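PDB 5KLP: Serine/threonine-protein acetyltransferase HopZ1a from Pseudomonas syringae pv. syringae, which transfers acetyl groups from acetyl-CoA to serine, threonine and lysine residues of proteins, impairing the host microtubule network and immunity, with inositol hexakisphosphate as cofactor. Local coordinates for residues 64-69 and 122-127; 150-155 and 232-237; 160-165 and 175-180. The protein carries 10 engineered substitutions. One frame throughout, in Å; residues are numbered along the deposited sequence.

Overall arrangement
Helix 61-79 comes first along the chain, followed by strands 85-87 and 105-110. Interaction 1 then closes a loop by bringing residues 122-127, which lead into strand 125-130, next to this helix. The chain forms strand 138-143 and enters helix 153-167. Interaction 2 opens at the start of this helix. Interaction 3 both opens and closes within that longer loop, when strand 175-179 packs against the later turns of the same helix. Interaction 2 closes at helix 230-238. Interaction 1 stands in series with the other two, but H123 touches Q154 of interaction 2. Interactions 1 and 3 meet the same mixed sheet, with centres about 17 Å apart.

Interaction 1 (64-69 and 122-127); sequences LDATHL and KHHVMA. With CIT (citric acid), chain F.
A66 meets two side chains of the 122-127 segment through its methyl group. Its CB lies 4.1 Å from CE1 of H124, at an oblique angle to the ring, and 4.4 Å from CD of K122. No hydrogen bond joins the two segments directly. A citrate, probably from the crystallisation liquor, bridges them. H124 NE2 gives an almost straight bond to citrate O2, 2.8 Å long with an angle of 173° at the hydrogen. A second, weak bond from H124 NE2 reaches citrate O1 at 3.0 Å. On the helix side, the citrate hydroxyl O7 donates weakly to A66 O. The K122 chain bends at chi2 and chi4 and runs past this carboxylate, with CD 3.5 Å from citrate O1. This is the edge of the catalytic centre. The side chain of H124 is about 4 Å from that of the active-site C189, and H123, an active-site residue, precedes it. H124 packs on I109, P111 and, in helix 189-202, V190 and S193. D65 ties helix 61-79 to Y44 and R329. The contact thus sits where helix 61-79, helix 189-202 and the strand pair 105-110 and 125-130 converge.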
ATOM      1  N   LEU A  64     -10.424  -5.392  11.276  1.00 25.44           N
ATOM      2  CA  LEU A  64     -10.416  -6.810  10.926  1.00 24.90           C
ATOM      3  C   LEU A  64      -9.195  -7.217  10.097  1.00 24.84           C
ATOM      4  O   LEU A  64      -8.565  -8.237  10.379  1.00 29.86           O
ATOM      5  CB  LEU A  64     -11.685  -7.192  10.169  1.00 33.23           C
ATOM      6  CG  LEU A  64     -12.933  -7.495  10.994  1.00 43.74           C
ATOM      7  CD1 LEU A  64     -14.089  -7.846  10.068  1.00 45.22           C
ATOM      8  CD2 LEU A  64     -12.644  -8.640  11.955  1.00 41.66           C
ATOM      9  N   ASP A  65      -8.877  -6.449   9.062  1.00 17.42           N
ATOM     10  CA  ASP A  65      -7.690  -6.745   8.272  1.00 16.97           C
ATOM     11  C   ASP A  65      -6.454  -6.755   9.167  1.00 19.26           C
ATOM     12  O   ASP A  65      -5.617  -7.660   9.080  1.00 21.88           O
ATOM     13  CB  ASP A  65      -7.479  -5.714   7.152  1.00 19.07           C
ATOM     14  CG  ASP A  65      -8.534  -5.785   6.061  1.00 20.54           C
ATOM     15  OD1 ASP A  65      -9.227  -6.822   5.931  1.00 21.76           O
ATOM     16  OD2 ASP A  65      -8.660  -4.784   5.323  1.00 19.85           O
ATOM     17  N   ALA A  66      -6.358  -5.747  10.033  1.00 16.96           N
ATOM     18  CA  ALA A  66      -5.184  -5.571  10.877  1.00 19.32           C
ATOM     19  C   ALA A  66      -5.017  -6.741  11.842  1.00 19.16           C
ATOM     20  O   ALA A  66      -3.901  -7.179  12.105  1.00 17.99           O
ATOM     21  CB  ALA A  66      -5.279  -4.250  11.646  1.00 26.35           C
ATOM     22  N   THR A  67      -6.140  -7.240  12.352  1.00 19.72           N
ATOM     23  CA  THR A  67      -6.161  -8.385  13.259  1.00 28.53           C
ATOM     24  C   THR A  67      -5.595  -9.645  12.613  1.00 31.80           C
ATOM     25  O   THR A  67      -4.911 -10.440  13.259  1.00 29.83           O
ATOM     26  CB  THR A  67      -7.606  -8.666  13.741  1.00 28.17           C
ATOM     27  OG1 THR A  67      -8.058  -7.554  14.519  1.00 29.59           O
ATOM     28  CG2 THR A  67      -7.677  -9.927  14.584  1.00 35.75           C
ATOM     29  N   HIS A  68      -5.857  -9.824  11.326  1.00 23.14           N
ATOM     30  CA  HIS A  68      -5.435 -11.052  10.680  1.00 19.58           C
ATOM     31  C   HIS A  68      -4.219 -10.846   9.790  1.00 26.33           C
ATOM     32  O   HIS A  68      -3.799 -11.774   9.089  1.00 23.45           O
ATOM     33  CB  HIS A  68      -6.597 -11.627   9.880  1.00 23.22           C
ATOM     34  CG  HIS A  68      -7.773 -11.978  10.734  1.00 24.07           C
ATOM     35  ND1 HIS A  68      -7.753 -13.031  11.620  1.00 28.28           N
ATOM     36  CD2 HIS A  68      -8.983 -11.386  10.881  1.00 29.03           C
ATOM     37  CE1 HIS A  68      -8.909 -13.094  12.257  1.00 32.40           C
ATOM     38  NE2 HIS A  68      -9.676 -12.111  11.823  1.00 28.90           N
ATOM     39  N   LEU A  69      -3.634  -9.648   9.842  1.00 19.52           N
ATOM     40  CA  LEU A  69      -2.511  -9.321   8.958  1.00 17.15           C
ATOM     41  C   LEU A  69      -1.289 -10.208   9.189  1.00 18.00           C
ATOM     42  O   LEU A  69      -0.638 -10.642   8.227  1.00 24.87           O
ATOM     43  CB  LEU A  69      -2.114  -7.849   9.112  1.00 19.97           C
ATOM     44  CG  LEU A  69      -0.955  -7.424   8.206  1.00 17.54           C
ATOM     45  CD1 LEU A  69      -1.303  -7.711   6.759  1.00 21.03           C
ATOM     46  CD2 LEU A  69      -0.611  -5.962   8.403  1.00 15.56           C
ATOM     47  N   LYS A 122      -5.040   2.938  12.765  1.00 19.26           N
ATOM     48  CA  LYS A 122      -5.160   2.309  11.458  1.00 24.29           C
ATOM     49  C   LYS A 122      -4.526   3.224  10.381  1.00 28.02           C
ATOM     50  O   LYS A 122      -3.391   3.689  10.551  1.00 24.12           O
ATOM     51  CB  LYS A 122      -6.636   1.999  11.142  1.00 23.60           C
ATOM     52  CG  LYS A 122      -7.374   1.163  12.218  1.00 29.85           C
ATOM     53  CD  LYS A 122      -6.612  -0.127  12.569  1.00 29.49           C
ATOM     54  CE  LYS A 122      -7.199  -0.855  13.797  1.00 32.98           C
ATOM     55  NZ  LYS A 122      -6.835  -0.219  15.103  1.00 27.30           N
ATOM     56  N   HIS A 123      -5.261   3.517   9.308  1.00 20.78           N
ATOM     57  CA  HIS A 123      -4.700   4.316   8.199  1.00 16.74           C
ATOM     58  C   HIS A 123      -3.306   3.844   7.773  1.00 20.32           C
ATOM     59  O   HIS A 123      -2.380   4.650   7.595  1.00 23.76           O
ATOM     60  CB  HIS A 123      -4.623   5.801   8.576  1.00 14.09           C
ATOM     61  CG  HIS A 123      -5.963   6.444   8.721  1.00 27.84           C
ATOM     62  ND1 HIS A 123      -6.745   6.286   9.846  1.00 27.97           N
ATOM     63  CD2 HIS A 123      -6.672   7.219   7.870  1.00 20.25           C
ATOM     64  CE1 HIS A 123      -7.875   6.953   9.686  1.00 33.60           C
ATOM     65  NE2 HIS A 123      -7.855   7.529   8.497  1.00 31.36           N
ATOM     66  N   HIS A 124      -3.173   2.539   7.615  1.00 17.75           N
ATOM     67  CA  HIS A 124      -1.886   1.899   7.370  1.00 14.66           C
ATOM     68  C   HIS A 124      -1.143   2.371   6.127  1.00 13.61           C
ATOM     69  O   HIS A 124      -1.746   2.766   5.130  1.00 15.84           O
ATOM     70  CB  HIS A 124      -2.094   0.391   7.279  1.00 14.70           C
ATOM     71  CG  HIS A 124      -2.498  -0.234   8.575  1.00 17.00           C
ATOM     72  ND1 HIS A 124      -3.723  -0.003   9.165  1.00 16.28           N
ATOM     73  CD2 HIS A 124      -1.826  -1.059   9.413  1.00 16.28           C
ATOM     74  CE1 HIS A 124      -3.796  -0.674  10.302  1.00 14.25           C
ATOM     75  NE2 HIS A 124      -2.656  -1.318  10.478  1.00 21.36           N
ATOM     76  N   VAL A 125       0.179   2.305   6.193  1.00 16.05           N
ATOM     77  CA  VAL A 125       1.011   2.509   5.018  1.00 15.53           C
ATOM     78  C   VAL A 125       2.024   1.384   4.955  1.00 16.03           C
ATOM     79  O   VAL A 125       2.131   0.583   5.885  1.00 15.29           O
ATOM     80  CB  VAL A 125       1.738   3.864   5.048  1.00 15.30           C
ATOM     81  CG1 VAL A 125       0.713   5.004   5.062  1.00 15.93           C
ATOM     82  CG2 VAL A 125       2.669   3.929   6.258  1.00 13.89           C
HETATM   83  N   MSE A 126       2.749   1.323   3.845  1.00 17.99           N
HETATM   84  CA  MSE A 126       3.791   0.332   3.634  1.00 18.12           C
HETATM   85  C   MSE A 126       5.119   1.043   3.507  1.00 24.24           C
HETATM   86  O   MSE A 126       5.231   2.011   2.744  1.00 22.41           O
HETATM   87  CB  MSE A 126       3.507  -0.492   2.376  1.00 17.14           C
HETATM   88  CG  MSE A 126       4.361  -1.744   2.226  1.00 22.51           C
HETATM   89 SE   MSE A 126       6.103  -1.420   1.421  1.00 31.76          SE
HETATM   90  CE  MSE A 126       5.498  -0.737  -0.329  1.00 18.31           C
ATOM     91  N   ALA A 127       6.130   0.575   4.240  1.00 19.43           N
ATOM     92  CA  ALA A 127       7.471   1.124   4.054  1.00 22.91           C
ATOM     93  C   ALA A 127       8.397   0.073   3.472  1.00 21.20           C
ATOM     94  O   ALA A 127       8.475  -1.050   3.976  1.00 22.09           O
ATOM     95  CB  ALA A 127       8.038   1.664   5.366  1.00 19.10           C
TER
HETATM   96  C1  CIT F 403      -2.588  -2.410  13.616  1.00 35.29           C
HETATM   97  O1  CIT F 403      -3.492  -1.591  13.332  1.00 36.59           O
HETATM   98  O2  CIT F 403      -1.846  -2.852  12.704  1.00 25.00           O
HETATM   99  C2  CIT F 403      -2.415  -2.856  15.049  1.00 42.49           C
HETATM  100  C3  CIT F 403      -2.819  -4.325  15.198  1.00 56.54           C
HETATM  101  O7  CIT F 403      -3.031  -4.878  13.881  1.00 58.56           O
HETATM  102  C4  CIT F 403      -1.726  -5.154  15.863  1.00 63.51           C
HETATM  103  C5  CIT F 403      -1.675  -4.914  17.352  1.00 64.03           C
HETATM  104  O3  CIT F 403      -1.857  -3.775  17.842  1.00 57.55           O
HETATM  105  O4  CIT F 403      -1.447  -5.879  18.115  1.00 72.46           O
HETATM  106  C6  CIT F 403      -4.128  -4.505  15.955  1.00 63.37           C
HETATM  107  O5  CIT F 403      -4.763  -5.579  15.860  1.00 58.71           O
HETATM  108  O6  CIT F 403      -4.591  -3.587  16.665  1.00 68.52           O

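Interaction 2 (150-155 and 232-237); sequences ARYQQL and GALEAS
L234 laps its CD2 methyl against the ring of Y152, 4.0 Å from CE1. The same methyl touches CD2 of L155 at 3.8 Å. One leucine end thus joins helix 230-238 to the start of helix 153-167, the helix of a beta-alpha-beta unit in this YopJ-family acetyltransferase fold. The contact is apolar throughout. The other methyl of L234, CD1, also comes up to CE1 of Y152, so both branches meet the tyrosine. CD2 comes to the ring obliquely. L234 has CG anti to its backbone N (chi1 178°), which carries the methyls out from its helix toward the other segment. V242 packs on L234 as well.

Y152 takes the N-cap position of helix 153-167. It has a left-handed backbone conformation, and the chain turns there into the helix. L155 follows in the first turn and is buried, while Y152 is exposed. The contact therefore runs from the surface inward. A second citrate, also probably from the crystallisation liquor, accepts hydrogen bonds from the backbone N atoms of R151, Q153 and Q154. A150 binds CoA in a structure of this protein, so this helix start borders the CoA site. Q154 faces another way and donates through NE2 to the active-site E143. The turn before the helix is also braced from within. Q153 NE2 donates to R151 O at 3.0 Å and 172°, from above the carbonyl plane, with the oxygen close to the plane of the Q153 amide.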
ATOM      1  N   ALA A 150      -8.266  15.152   4.816  1.00 27.13           N
ATOM      2  CA  ALA A 150      -9.305  16.179   4.768  1.00 34.24           C
ATOM      3  C   ALA A 150      -9.323  17.061   6.015  1.00 31.84           C
ATOM      4  O   ALA A 150      -9.734  18.214   5.954  1.00 30.52           O
ATOM      5  CB  ALA A 150     -10.676  15.530   4.561  1.00 38.70           C
ATOM      6  N   ARG A 151      -8.860  16.530   7.143  1.00 26.50           N
ATOM      7  CA  ARG A 151      -8.765  17.331   8.361  1.00 27.72           C
ATOM      8  C   ARG A 151      -7.298  17.465   8.819  1.00 30.32           C
ATOM      9  O   ARG A 151      -7.018  17.717   9.996  1.00 24.94           O
ATOM     10  CB  ARG A 151      -9.644  16.693   9.450  1.00 34.17           C
ATOM     11  CG  ARG A 151     -11.120  16.638   9.030  1.00 46.81           C
ATOM     12  CD  ARG A 151     -12.012  15.668   9.835  1.00 54.27           C
ATOM     13  NE  ARG A 151     -11.806  15.694  11.283  1.00 58.47           N
ATOM     14  CZ  ARG A 151     -11.315  14.687  11.999  1.00 56.05           C
ATOM     15  NH1 ARG A 151     -10.956  13.552  11.414  1.00 53.46           N
ATOM     16  NH2 ARG A 151     -11.182  14.814  13.311  1.00 62.50           N
ATOM     17  N   TYR A 152      -6.374  17.325   7.862  1.00 26.06           N
ATOM     18  CA  TYR A 152      -4.923  17.435   8.095  1.00 27.49           C
ATOM     19  C   TYR A 152      -4.397  16.437   9.123  1.00 23.05           C
ATOM     20  O   TYR A 152      -3.311  16.619   9.664  1.00 21.74           O
ATOM     21  CB  TYR A 152      -4.529  18.858   8.524  1.00 25.36           C
ATOM     22  CG  TYR A 152      -5.051  19.913   7.581  1.00 32.25           C
ATOM     23  CD1 TYR A 152      -4.388  20.195   6.403  1.00 28.14           C
ATOM     24  CD2 TYR A 152      -6.204  20.627   7.875  1.00 39.19           C
ATOM     25  CE1 TYR A 152      -4.862  21.154   5.527  1.00 31.59           C
ATOM     26  CE2 TYR A 152      -6.687  21.590   7.010  1.00 44.90           C
ATOM     27  CZ  TYR A 152      -6.012  21.849   5.834  1.00 39.82           C
ATOM     28  OH  TYR A 152      -6.487  22.804   4.967  1.00 41.39           O
ATOM     29  N   GLN A 153      -5.165  15.386   9.398  1.00 25.47           N
ATOM     30  CA  GLN A 153      -4.745  14.405  10.394  1.00 25.98           C
ATOM     31  C   GLN A 153      -3.636  13.482   9.871  1.00 22.95           C
ATOM     32  O   GLN A 153      -2.660  13.217  10.585  1.00 19.10           O
ATOM     33  CB  GLN A 153      -5.941  13.594  10.873  1.00 26.21           C
ATOM     34  CG  GLN A 153      -7.035  14.470  11.501  1.00 35.73           C
ATOM     35  CD  GLN A 153      -6.577  15.172  12.772  1.00 41.60           C
ATOM     36  OE1 GLN A 153      -6.413  14.547  13.821  1.00 38.87           O
ATOM     37  NE2 GLN A 153      -6.377  16.488  12.682  1.00 42.04           N
ATOM     38  N   GLN A 154      -3.768  12.978   8.645  1.00 21.50           N
ATOM     39  CA  GLN A 154      -2.718  12.102   8.110  1.00 21.89           C
ATOM     40  C   GLN A 154      -1.375  12.833   8.065  1.00 20.58           C
ATOM     41  O   GLN A 154      -0.330  12.236   8.323  1.00 18.95           O
ATOM     42  CB  GLN A 154      -3.052  11.572   6.709  1.00 19.93           C
ATOM     43  CG  GLN A 154      -3.756  10.213   6.664  1.00 40.27           C
ATOM     44  CD  GLN A 154      -3.006   9.068   7.353  1.00 34.82           C
ATOM     45  OE1 GLN A 154      -3.131   8.891   8.558  1.00 32.09           O
ATOM     46  NE2 GLN A 154      -2.257   8.264   6.581  1.00 28.05           N
ATOM     47  N   LEU A 155      -1.407  14.124   7.736  1.00 19.68           N
ATOM     48  CA  LEU A 155      -0.178  14.905   7.681  1.00 18.75           C
ATOM     49  C   LEU A 155       0.515  14.933   9.037  1.00 19.72           C
ATOM     50  O   LEU A 155       1.722  14.752   9.116  1.00 20.17           O
ATOM     51  CB  LEU A 155      -0.458  16.334   7.217  1.00 21.82           C
ATOM     52  CG  LEU A 155       0.746  17.281   7.277  1.00 23.54           C
ATOM     53  CD1 LEU A 155       1.854  16.785   6.363  1.00 22.29           C
ATOM     54  CD2 LEU A 155       0.328  18.687   6.893  1.00 31.74           C
ATOM     55  N   GLY A 232       1.816  18.758  -1.855  1.00 25.22           N
ATOM     56  CA  GLY A 232       2.259  19.810  -2.753  1.00 20.53           C
ATOM     57  C   GLY A 232       1.264  20.945  -2.854  1.00 23.38           C
ATOM     58  O   GLY A 232       1.652  22.123  -2.884  1.00 27.40           O
ATOM     59  N   ALA A 233      -0.019  20.593  -2.914  1.00 28.01           N
ATOM     60  CA  ALA A 233      -1.082  21.587  -2.960  1.00 30.43           C
ATOM     61  C   ALA A 233      -1.032  22.454  -1.716  1.00 30.35           C
ATOM     62  O   ALA A 233      -1.110  23.678  -1.793  1.00 25.17           O
ATOM     63  CB  ALA A 233      -2.437  20.917  -3.075  1.00 27.83           C
ATOM     64  N   LEU A 234      -0.885  21.809  -0.565  1.00 25.42           N
ATOM     65  CA  LEU A 234      -0.883  22.534   0.698  1.00 23.46           C
ATOM     66  C   LEU A 234       0.343  23.445   0.794  1.00 25.98           C
ATOM     67  O   LEU A 234       0.251  24.591   1.251  1.00 23.25           O
ATOM     68  CB  LEU A 234      -0.934  21.558   1.877  1.00 21.76           C
ATOM     69  CG  LEU A 234      -0.901  22.169   3.279  1.00 24.42           C
ATOM     70  CD1 LEU A 234      -2.046  23.165   3.410  1.00 21.92           C
ATOM     71  CD2 LEU A 234      -1.028  21.078   4.326  1.00 24.07           C
ATOM     72  N   GLU A 235       1.488  22.937   0.351  1.00 20.17           N
ATOM     73  CA  GLU A 235       2.708  23.735   0.342  1.00 26.33           C
ATOM     74  C   GLU A 235       2.584  24.960  -0.558  1.00 28.63           C
ATOM     75  O   GLU A 235       2.995  26.065  -0.175  1.00 26.19           O
ATOM     76  CB  GLU A 235       3.899  22.881  -0.097  1.00 24.55           C
ATOM     77  CG  GLU A 235       4.294  21.853   0.967  1.00 29.13           C
ATOM     78  CD  GLU A 235       5.354  20.872   0.500  1.00 28.89           C
ATOM     79  OE1 GLU A 235       5.570  20.748  -0.727  1.00 26.93           O
ATOM     80  OE2 GLU A 235       5.959  20.209   1.368  1.00 35.36           O
ATOM     81  N   ALA A 236       1.997  24.779  -1.738  1.00 28.17           N
ATOM     82  CA  ALA A 236       1.858  25.897  -2.676  1.00 34.63           C
ATOM     83  C   ALA A 236       0.847  26.913  -2.167  1.00 37.83           C
ATOM     84  O   ALA A 236       1.044  28.116  -2.290  1.00 43.19           O
ATOM     85  CB  ALA A 236       1.461  25.400  -4.048  1.00 32.93           C
ATOM     86  N   SER A 237      -0.245  26.419  -1.600  1.00 37.45           N
ATOM     87  CA  SER A 237      -1.285  27.290  -1.070  1.00 44.24           C
ATOM     88  C   SER A 237      -0.811  28.121   0.120  1.00 40.20           C
ATOM     89  O   SER A 237      -1.149  29.296   0.225  1.00 43.52           O
ATOM     90  CB  SER A 237      -2.518  26.478  -0.672  1.00 46.24           C
ATOM     91  OG  SER A 237      -2.330  25.871   0.590  1.00 55.11           O
TER

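Interaction 3 (160-165 and 175-180); sequences LTLEDL and VAIIET
L162 and V175 form the closest apolar contact here, with L162 CD2 3.8 Å from V175 CG1. The two side chains cross at a slant. The second branch of L162, CD1, reaches CD1 of I177 at 4.2 Å. One leucine thus spreads its two methyls over V175 and I177, the alternate strand residues that point to the helix. L162 has CG beside its backbone N (chi1 -64°), and the extended end brings both methyls to the sheet. L165, one turn further on, adds a looser contact from CD1 to V175 CG1 at 4.5 Å. V175 CG1 is anti to its backbone N (chi1 -178°) and meets both leucines. All four side chains are buried. I177 also packs on I147, and its side chain lies about 4 Å from that of the active-site E143.

No hydrogen bond crosses between the segments. On the helix, L165 N bonds to T161 O. V175 and I177 bond through their backbones to H248 on one neighbouring strand. A176 and I178 bond to strand 138-143 on the other, and A176 points away from the helix.

Helix 160-165 and strand 175-179 run nearly antiparallel, at 167°, their axes 11.0 Å apart at closest approach. L165 also touches I139, so the helix packs against strand 138-143 too. This is the packing of a beta-alpha-beta crossover, in which helix 153-167 links strand 138-143 to its parallel neighbour 175-179.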
ATOM      1  N   LEU A 160       4.837  12.832  12.570  1.00 20.34           N
ATOM      2  CA  LEU A 160       5.291  12.121  13.761  1.00 19.28           C
ATOM      3  C   LEU A 160       6.317  11.042  13.374  1.00 20.20           C
ATOM      4  O   LEU A 160       7.374  10.934  13.984  1.00 18.36           O
ATOM      5  CB  LEU A 160       4.102  11.508  14.522  1.00 20.08           C
ATOM      6  CG  LEU A 160       4.428  10.738  15.807  1.00 22.98           C
ATOM      7  CD1 LEU A 160       5.113  11.661  16.840  1.00 22.37           C
ATOM      8  CD2 LEU A 160       3.173  10.111  16.412  1.00 22.06           C
ATOM      9  N   THR A 161       6.002  10.255  12.352  1.00 18.45           N
ATOM     10  CA  THR A 161       6.922   9.235  11.855  1.00 23.70           C
ATOM     11  C   THR A 161       8.260   9.847  11.436  1.00 20.51           C
ATOM     12  O   THR A 161       9.329   9.371  11.830  1.00 19.38           O
ATOM     13  CB  THR A 161       6.299   8.474  10.667  1.00 22.10           C
ATOM     14  OG1 THR A 161       5.060   7.909  11.086  1.00 23.60           O
ATOM     15  CG2 THR A 161       7.223   7.346  10.169  1.00 18.12           C
ATOM     16  N   LEU A 162       8.198  10.922  10.658  1.00 20.18           N
ATOM     17  CA  LEU A 162       9.412  11.597  10.207  1.00 22.26           C
ATOM     18  C   LEU A 162      10.214  12.127  11.392  1.00 22.92           C
ATOM     19  O   LEU A 162      11.450  12.028  11.434  1.00 23.23           O
ATOM     20  CB  LEU A 162       9.065  12.740   9.245  1.00 20.72           C
ATOM     21  CG  LEU A 162       8.411  12.339   7.921  1.00 22.70           C
ATOM     22  CD1 LEU A 162       8.007  13.572   7.115  1.00 22.83           C
ATOM     23  CD2 LEU A 162       9.364  11.477   7.099  1.00 25.58           C
ATOM     24  N   GLU A 163       9.509  12.705  12.350  1.00 20.20           N
ATOM     25  CA  GLU A 163      10.176  13.269  13.519  1.00 23.27           C
ATOM     26  C   GLU A 163      10.929  12.185  14.283  1.00 26.06           C
ATOM     27  O   GLU A 163      12.090  12.359  14.681  1.00 21.88           O
ATOM     28  CB  GLU A 163       9.158  13.954  14.423  1.00 21.47           C
ATOM     29  CG  GLU A 163       9.748  14.589  15.654  1.00 38.53           C
ATOM     30  CD  GLU A 163       8.671  15.032  16.626  1.00 62.86           C
ATOM     31  OE1 GLU A 163       7.822  14.191  16.987  1.00 68.43           O
ATOM     32  OE2 GLU A 163       8.674  16.217  17.028  1.00 73.86           O
ATOM     33  N   ASP A 164      10.262  11.056  14.482  1.00 19.99           N
ATOM     34  CA  ASP A 164      10.862   9.954  15.210  1.00 25.23           C
ATOM     35  C   ASP A 164      12.035   9.359  14.430  1.00 25.04           C
ATOM     36  O   ASP A 164      13.075   9.077  15.008  1.00 28.85           O
ATOM     37  CB  ASP A 164       9.801   8.886  15.536  1.00 20.93           C
ATOM     38  CG  ASP A 164       8.803   9.352  16.607  1.00 31.94           C
ATOM     39  OD1 ASP A 164       9.197  10.167  17.474  1.00 33.86           O
ATOM     40  OD2 ASP A 164       7.632   8.902  16.593  1.00 30.42           O
ATOM     41  N   LEU A 165      11.875   9.194  13.123  1.00 21.07           N
ATOM     42  CA  LEU A 165      12.968   8.715  12.281  1.00 26.28           C
ATOM     43  C   LEU A 165      14.201   9.607  12.433  1.00 30.14           C
ATOM     44  O   LEU A 165      15.315   9.121  12.660  1.00 28.90           O
ATOM     45  CB  LEU A 165      12.521   8.671  10.813  1.00 20.67           C
ATOM     46  CG  LEU A 165      11.680   7.452  10.403  1.00 22.63           C
ATOM     47  CD1 LEU A 165      11.008   7.660   9.062  1.00 22.25           C
ATOM     48  CD2 LEU A 165      12.581   6.227  10.325  1.00 20.76           C
ATOM     49  N   VAL A 175      14.533   9.848   3.043  1.00 21.06           N
ATOM     50  CA  VAL A 175      13.171   9.335   3.203  1.00 21.59           C
ATOM     51  C   VAL A 175      12.225   9.960   2.186  1.00 20.43           C
ATOM     52  O   VAL A 175      12.270  11.174   1.957  1.00 19.32           O
ATOM     53  CB  VAL A 175      12.642   9.604   4.633  1.00 18.94           C
ATOM     54  CG1 VAL A 175      11.243   9.022   4.822  1.00 20.40           C
ATOM     55  CG2 VAL A 175      13.599   9.009   5.658  1.00 17.58           C
ATOM     56  N   ALA A 176      11.369   9.126   1.589  1.00 16.48           N
ATOM     57  CA  ALA A 176      10.351   9.589   0.656  1.00 18.69           C
ATOM     58  C   ALA A 176       8.968   9.071   1.028  1.00 24.23           C
ATOM     59  O   ALA A 176       8.798   7.911   1.419  1.00 19.06           O
ATOM     60  CB  ALA A 176      10.694   9.152  -0.778  1.00 15.67           C
ATOM     61  N   ILE A 177       7.972   9.934   0.892  1.00 20.72           N
ATOM     62  CA  ILE A 177       6.600   9.494   1.035  1.00 19.21           C
ATOM     63  C   ILE A 177       5.945   9.616  -0.327  1.00 18.68           C
ATOM     64  O   ILE A 177       5.834  10.710  -0.884  1.00 21.11           O
ATOM     65  CB  ILE A 177       5.827  10.311   2.076  1.00 17.88           C
ATOM     66  CG1 ILE A 177       6.519  10.218   3.435  1.00 18.57           C
ATOM     67  CG2 ILE A 177       4.406   9.800   2.168  1.00 18.45           C
ATOM     68  CD1 ILE A 177       5.871  11.045   4.526  1.00 25.32           C
ATOM     69  N   ILE A 178       5.528   8.483  -0.865  1.00 12.81           N
ATOM     70  CA  ILE A 178       4.920   8.449  -2.179  1.00 13.12           C
ATOM     71  C   ILE A 178       3.411   8.287  -2.049  1.00 16.06           C
ATOM     72  O   ILE A 178       2.901   7.294  -1.522  1.00 16.28           O
ATOM     73  CB  ILE A 178       5.514   7.334  -3.034  1.00 18.74           C
ATOM     74  CG1 ILE A 178       7.009   7.614  -3.242  1.00 26.95           C
ATOM     75  CG2 ILE A 178       4.786   7.239  -4.381  1.00 12.95           C
ATOM     76  CD1 ILE A 178       7.747   6.497  -3.921  1.00 39.70           C
ATOM     77  N   GLU A 179       2.699   9.305  -2.509  1.00 15.90           N
ATOM     78  CA  GLU A 179       1.251   9.346  -2.380  1.00 18.59           C
ATOM     79  C   GLU A 179       0.608   8.782  -3.643  1.00 17.58           C
ATOM     80  O   GLU A 179       0.744   9.372  -4.700  1.00 20.40           O
ATOM     81  CB  GLU A 179       0.793  10.784  -2.131  1.00 17.26           C
ATOM     82  CG  GLU A 179      -0.713  10.996  -2.196  1.00 17.92           C
ATOM     83  CD  GLU A 179      -1.100  12.459  -2.034  1.00 24.72           C
ATOM     84  OE1 GLU A 179      -0.999  12.962  -0.895  1.00 23.19           O
ATOM     85  OE2 GLU A 179      -1.483  13.109  -3.049  1.00 21.05           O
ATOM     86  N   THR A 180      -0.107   7.662  -3.554  1.00 13.14           N
ATOM     87  CA  THR A 180      -0.659   7.101  -4.791  1.00 12.86           C
ATOM     88  C   THR A 180      -2.110   7.532  -5.067  1.00 16.12           C
ATOM     89  O   THR A 180      -2.497   7.650  -6.224  1.00 20.32           O
ATOM     90  CB  THR A 180      -0.605   5.549  -4.797  1.00 18.22           C
ATOM     91  OG1 THR A 180      -1.585   5.022  -3.896  1.00 18.58           O
ATOM     92  CG2 THR A 180       0.773   5.039  -4.378  1.00 19.37           C
TER